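Local structure of halogenase (Chondromyces crocatus, 3E1T) at residues F73-K85 with R206-W219. The protein is an FAD-dependent halogenase that probably chlorinates an aromatic group during biosynthesis of the myxobacterial natural product chondrochloren. Sequence-based numbering, arbitrary orientation.
Sequences FPIKRGGTFRWGK and RQGNILSAAFQDGW
Thr80 and Arg82, set beside Leu211 and Ala213, hydrogen-bond to the flanking Ile210, Ser212 and Ala214 in a worked example of parallel strand pairing, the axes of 78-82 and 210-215 inclined by 19°. Each of the two residues gives its N-H to one carbonyl and receives an amide on its own: Thr80 N reaches Ile210 O at 2.9 Å, Ser212 N returns to Thr80 O at 3.0 Å, and Arg82 repeats the scheme with Ser212 O and Ala214 N. A water donates to Thr80 O and also bonds Ser212 OG, lying over one face of the Phe81 ring.

Among side-chain bonds, Arg206 NH2 meets Thr80 OG1 at 3.1 Å, in the guanidinium plane and nearly straight (169°). Asn209 OD1 accepts a weak bond from Arg77 N (3.4 Å).

Aromatic packing closes the other end. Trp83 turns its side chain away from its own amide nitrogen (chi1 -160°), which brings the CZ3 edge of the six-membered ring to the face of Trp219, an edge-to-face pair; CZ3 lies 3.6 Å from Trp219 CG. A leucine in place of Trp219 has no indole face, and would probably leave the Trp83 edge poorly packed and Tyr366 OH without its N-H donor.

Ile210 approaches the bound FAD. Beyond 75-82 the sheet continues antiparallel into 90-93, and beyond 210-215 into 218-224, while helix 260-266 covers Leu211 and Ala213 and helix 375-378 places Trp377 against Ala214 and Trp219.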
loop_
_atom_site.group_PDB
_atom_site.type_symbol
_atom_site.label_atom_id
_atom_site.label_comp_id
_atom_site.label_asym_id
_atom_site.label_seq_id
_atom_site.Cartn_x
_atom_site.Cartn_y
_atom_site.Cartn_z
ATOM N N PHE A 73 -18.412 -2.090 8.295
ATOM C CA PHE A 73 -16.972 -1.999 8.515
ATOM C C PHE A 73 -16.765 -1.078 9.709
ATOM O O PHE A 73 -17.332 0.015 9.734
ATOM C CB PHE A 73 -16.261 -1.358 7.306
ATOM C CG PHE A 73 -16.351 -2.145 6.018
ATOM C CD1 PHE A 73 -16.171 -3.524 5.997
ATOM C CD2 PHE A 73 -16.551 -1.478 4.812
ATOM C CE1 PHE A 73 -16.228 -4.233 4.795
ATOM C CE2 PHE A 73 -16.611 -2.174 3.604
ATOM C CZ PHE A 73 -16.450 -3.551 3.591
ATOM N N PRO A 74 -15.943 -1.496 10.693
ATOM C CA PRO A 74 -15.566 -0.590 11.778
ATOM C C PRO A 74 -15.060 0.753 11.272
ATOM O O PRO A 74 -14.348 0.807 10.266
ATOM C CB PRO A 74 -14.438 -1.344 12.482
ATOM C CG PRO A 74 -14.770 -2.766 12.268
ATOM C CD PRO A 74 -15.344 -2.831 10.871
ATOM N N ILE A 75 -15.427 1.821 11.975
ATOM C CA ILE A 75 -15.099 3.190 11.573
ATOM C C ILE A 75 -13.782 3.610 12.201
ATOM O O ILE A 75 -13.649 3.635 13.426
ATOM C CB ILE A 75 -16.216 4.200 11.977
ATOM C CG1 ILE A 75 -17.515 3.906 11.217
ATOM C CG2 ILE A 75 -15.775 5.661 11.759
ATOM C CD1 ILE A 75 -18.381 2.832 11.876
ATOM N N LYS A 76 -12.817 3.948 11.348
ATOM C CA LYS A 76 -11.469 4.296 11.787
ATOM C C LYS A 76 -11.284 5.814 11.817
ATOM O O LYS A 76 -11.280 6.475 10.774
ATOM C CB LYS A 76 -10.448 3.625 10.861
ATOM C CG LYS A 76 -8.996 3.985 11.106
ATOM C CD LYS A 76 -8.166 3.590 9.887
ATOM C CE LYS A 76 -6.701 3.834 10.141
ATOM N NZ LYS A 76 -5.875 3.394 8.982
ATOM N N ARG A 77 -11.122 6.361 13.018
ATOM C CA ARG A 77 -10.990 7.807 13.208
ATOM C C ARG A 77 -9.540 8.266 13.219
ATOM O O ARG A 77 -9.247 9.462 13.130
ATOM C CB ARG A 77 -11.668 8.232 14.515
ATOM C CG ARG A 77 -13.161 7.953 14.577
ATOM C CD ARG A 77 -13.984 9.078 13.966
ATOM N NE ARG A 77 -15.416 8.811 14.112
ATOM C CZ ARG A 77 -16.379 9.511 13.515
ATOM N NH1 ARG A 77 -16.075 10.534 12.720
ATOM N NH2 ARG A 77 -17.652 9.179 13.710
ATOM N N GLY A 78 -8.635 7.308 13.339
ATOM C CA GLY A 78 -7.206 7.588 13.426
ATOM C C GLY A 78 -6.531 6.347 13.955
ATOM O O GLY A 78 -7.006 5.226 13.733
ATOM N N GLY A 79 -5.437 6.536 14.680
ATOM C CA GLY A 79 -4.719 5.398 15.234
ATOM C C GLY A 79 -4.000 5.665 16.538
ATOM O O GLY A 79 -3.758 6.815 16.924
ATOM N N THR A 80 -3.658 4.578 17.210
ATOM C CA THR A 80 -2.894 4.625 18.437
ATOM C C THR A 80 -1.533 3.960 18.210
ATOM O O THR A 80 -1.443 2.923 17.547
ATOM C CB THR A 80 -3.659 3.930 19.554
ATOM O OG1 THR A 80 -4.986 4.471 19.613
ATOM C CG2 THR A 80 -2.972 4.130 20.894
ATOM N N PHE A 81 -0.487 4.587 18.737
ATOM C CA PHE A 81 0.877 4.085 18.612
ATOM C C PHE A 81 1.553 3.932 19.955
ATOM O O PHE A 81 1.510 4.841 20.788
ATOM C CB PHE A 81 1.725 5.028 17.766
ATOM C CG PHE A 81 1.516 4.879 16.292
ATOM C CD1 PHE A 81 0.610 5.686 15.626
ATOM C CD2 PHE A 81 2.239 3.940 15.567
ATOM C CE1 PHE A 81 0.417 5.548 14.245
ATOM C CE2 PHE A 81 2.052 3.792 14.190
ATOM C CZ PHE A 81 1.142 4.594 13.533
ATOM N N ARG A 82 2.164 2.769 20.156
ATOM C CA ARG A 82 3.204 2.613 21.160
ATOM C C ARG A 82 4.541 2.598 20.407
ATOM O O ARG A 82 4.965 1.576 19.850
ATOM C CB ARG A 82 2.945 1.370 22.028
ATOM C CG ARG A 82 4.159 0.586 22.473
ATOM C CD ARG A 82 4.893 1.193 23.637
ATOM N NE ARG A 82 5.754 2.313 23.269
ATOM C CZ ARG A 82 6.987 2.209 22.778
ATOM N NH1 ARG A 82 7.526 1.021 22.538
ATOM N NH2 ARG A 82 7.676 3.307 22.507
ATOM N N TRP A 83 5.188 3.761 20.386
ATOM C CA TRP A 83 6.235 4.044 19.422
ATOM C C TRP A 83 6.930 5.336 19.804
ATOM O O TRP A 83 6.275 6.327 20.116
ATOM C CB TRP A 83 5.590 4.235 18.047
ATOM C CG TRP A 83 6.483 4.067 16.839
ATOM C CD1 TRP A 83 7.495 4.885 16.434
ATOM C CD2 TRP A 83 6.381 3.036 15.851
ATOM N NE1 TRP A 83 8.056 4.408 15.265
ATOM C CE2 TRP A 83 7.385 3.276 14.886
ATOM C CE3 TRP A 83 5.541 1.926 15.692
ATOM C CZ2 TRP A 83 7.568 2.449 13.773
ATOM C CZ3 TRP A 83 5.729 1.099 14.588
ATOM C CH2 TRP A 83 6.733 1.369 13.644
ATOM N N GLY A 84 8.257 5.321 19.752
ATOM C CA GLY A 84 9.059 6.502 20.037
ATOM C C GLY A 84 9.772 6.423 21.373
ATOM O O GLY A 84 10.163 5.339 21.827
ATOM N N LYS A 85 9.918 7.590 21.998
ATOM C CA LYS A 85 10.628 7.750 23.264
ATOM C C LYS A 85 9.833 7.226 24.466
ATOM O O LYS A 85 10.356 6.445 25.262
ATOM C CB LYS A 85 10.973 9.231 23.463
ATOM C CG LYS A 85 12.323 9.480 24.104
ATOM C CD LYS A 85 12.572 10.967 24.338
ATOM C CE LYS A 85 11.500 11.600 25.238
ATOM N NZ LYS A 85 11.326 10.906 26.556
ATOM N N ARG A 206 -12.618 5.097 20.545
ATOM C CA ARG A 206 -11.540 4.721 19.638
ATOM C C ARG A 206 -11.446 3.221 19.378
ATOM O O ARG A 206 -10.398 2.738 18.934
ATOM C CB ARG A 206 -10.206 5.224 20.188
ATOM C CG ARG A 206 -9.924 6.683 19.898
ATOM C CD ARG A 206 -8.864 7.251 20.829
ATOM N NE ARG A 206 -7.752 6.328 21.074
ATOM C CZ ARG A 206 -7.377 5.881 22.274
ATOM N NH1 ARG A 206 -8.018 6.266 23.377
ATOM N NH2 ARG A 206 -6.346 5.049 22.373
ATOM N N GLN A 207 -12.530 2.492 19.638
ATOM C CA GLN A 207 -12.532 1.031 19.495
ATOM C C GLN A 207 -12.117 0.561 18.097
ATOM O O GLN A 207 -11.567 -0.528 17.948
ATOM C CB GLN A 207 -13.908 0.443 19.829
ATOM C CG GLN A 207 -14.418 0.736 21.238
ATOM C CD GLN A 207 -15.310 1.964 21.290
ATOM O OE1 GLN A 207 -14.970 3.013 20.740
ATOM N NE2 GLN A 207 -16.470 1.836 21.949
ATOM N N GLY A 208 -12.389 1.390 17.087
ATOM C CA GLY A 208 -12.194 1.021 15.682
ATOM C C GLY A 208 -10.900 1.531 15.079
ATOM O O GLY A 208 -10.626 1.296 13.890
ATOM N N ASN A 209 -10.111 2.236 15.893
ATOM C CA ASN A 209 -8.786 2.688 15.504
ATOM C C ASN A 209 -7.841 1.518 15.303
ATOM O O ASN A 209 -7.993 0.463 15.931
ATOM C CB ASN A 209 -8.180 3.612 16.564
ATOM C CG ASN A 209 -8.683 5.025 16.468
ATOM O OD1 ASN A 209 -9.768 5.279 15.958
ATOM N ND2 ASN A 209 -7.887 5.962 16.960
ATOM N N ILE A 210 -6.862 1.711 14.427
ATOM C CA ILE A 210 -5.745 0.781 14.332
ATOM C C ILE A 210 -4.799 1.039 15.500
ATOM O O ILE A 210 -4.610 2.193 15.928
ATOM C CB ILE A 210 -4.993 0.888 12.962
ATOM C CG1 ILE A 210 -3.897 -0.181 12.852
ATOM C CG2 ILE A 210 -4.426 2.291 12.756
ATOM C CD1 ILE A 210 -3.248 -0.307 11.455
ATOM N N LEU A 211 -4.238 -0.042 16.027
ATOM C CA LEU A 211 -3.170 0.032 17.006
ATOM C C LEU A 211 -1.891 -0.564 16.403
ATOM O O LEU A 211 -1.915 -1.667 15.854
ATOM C CB LEU A 211 -3.559 -0.741 18.274
ATOM C CG LEU A 211 -2.462 -1.040 19.305
ATOM C CD1 LEU A 211 -2.062 0.207 20.090
ATOM C CD2 LEU A 211 -2.912 -2.156 20.260
ATOM N N SER A 212 -0.792 0.181 16.491
ATOM C CA SER A 212 0.527 -0.322 16.101
ATOM C C SER A 212 1.470 -0.161 17.278
ATOM O O SER A 212 1.523 0.912 17.899
ATOM C CB SER A 212 1.079 0.432 14.889
ATOM O OG SER A 212 0.112 0.525 13.853
ATOM N N ALA A 213 2.216 -1.219 17.572
ATOM C CA ALA A 213 3.036 -1.265 18.767
ATOM C C ALA A 213 4.438 -1.848 18.537
ATOM O O ALA A 213 4.592 -3.011 18.162
ATOM C CB ALA A 213 2.293 -2.040 19.876
ATOM N N ALA A 214 5.450 -1.030 18.785
ATOM C CA ALA A 214 6.843 -1.444 18.710
ATOM C C ALA A 214 7.250 -2.310 19.906
ATOM O O ALA A 214 6.807 -2.075 21.037
ATOM C CB ALA A 214 7.734 -0.221 18.622
ATOM N N PHE A 215 8.066 -3.327 19.644
ATOM C CA PHE A 215 8.701 -4.126 20.699
ATOM C C PHE A 215 10.148 -4.401 20.303
ATOM O O PHE A 215 10.653 -3.769 19.369
ATOM C CB PHE A 215 7.914 -5.401 21.008
ATOM C CG PHE A 215 7.954 -6.445 19.920
ATOM C CD1 PHE A 215 8.594 -7.667 20.144
ATOM C CD2 PHE A 215 7.328 -6.227 18.693
ATOM C CE1 PHE A 215 8.619 -8.649 19.175
ATOM C CE2 PHE A 215 7.346 -7.213 17.699
ATOM C CZ PHE A 215 7.996 -8.422 17.939
ATOM N N GLN A 216 10.835 -5.312 20.994
ATOM C CA GLN A 216 12.288 -5.402 20.802
ATOM C C GLN A 216 12.702 -5.869 19.408
ATOM O O GLN A 216 13.772 -5.496 18.923
ATOM C CB GLN A 216 12.969 -6.273 21.861
ATOM C CG GLN A 216 14.466 -6.012 21.916
ATOM C CD GLN A 216 15.172 -6.743 23.018
ATOM O OE1 GLN A 216 15.868 -6.120 23.825
ATOM N NE2 GLN A 216 15.020 -8.074 23.062
ATOM N N ASP A 217 11.880 -6.713 18.789
ATOM C CA ASP A 217 12.237 -7.339 17.506
ATOM C C ASP A 217 11.452 -6.780 16.302
ATOM O O ASP A 217 11.536 -7.320 15.191
ATOM C CB ASP A 217 12.083 -8.864 17.594
ATOM C CG ASP A 217 13.247 -9.540 18.324
ATOM O OD1 ASP A 217 14.195 -8.854 18.746
ATOM O OD2 ASP A 217 13.224 -10.776 18.448
ATOM N N GLY A 218 10.711 -5.701 16.513
ATOM C CA GLY A 218 9.912 -5.110 15.434
ATOM C C GLY A 218 8.672 -4.443 15.951
ATOM O O GLY A 218 8.712 -3.776 16.983
ATOM N N TRP A 219 7.563 -4.615 15.242
ATOM C CA TRP A 219 6.310 -4.004 15.662
ATOM C C TRP A 219 5.097 -4.809 15.229
ATOM O O TRP A 219 5.173 -5.608 14.299
ATOM C CB TRP A 219 6.201 -2.535 15.194
ATOM C CG TRP A 219 6.173 -2.341 13.695
ATOM C CD1 TRP A 219 7.249 -2.281 12.858
ATOM C CD2 TRP A 219 5.012 -2.150 12.869
ATOM N NE1 TRP A 219 6.831 -2.078 11.559
ATOM C CE2 TRP A 219 5.466 -2.000 11.538
ATOM C CE3 TRP A 219 3.638 -2.114 13.122
ATOM C CZ2 TRP A 219 4.591 -1.819 10.460
ATOM C CZ3 TRP A 219 2.763 -1.924 12.053
ATOM C CH2 TRP A 219 3.246 -1.778 10.736
HETATM O O HOH W 1 -13.917 4.048 16.823
HETATM O O HOH W 2 -1.675 3.089 14.691
#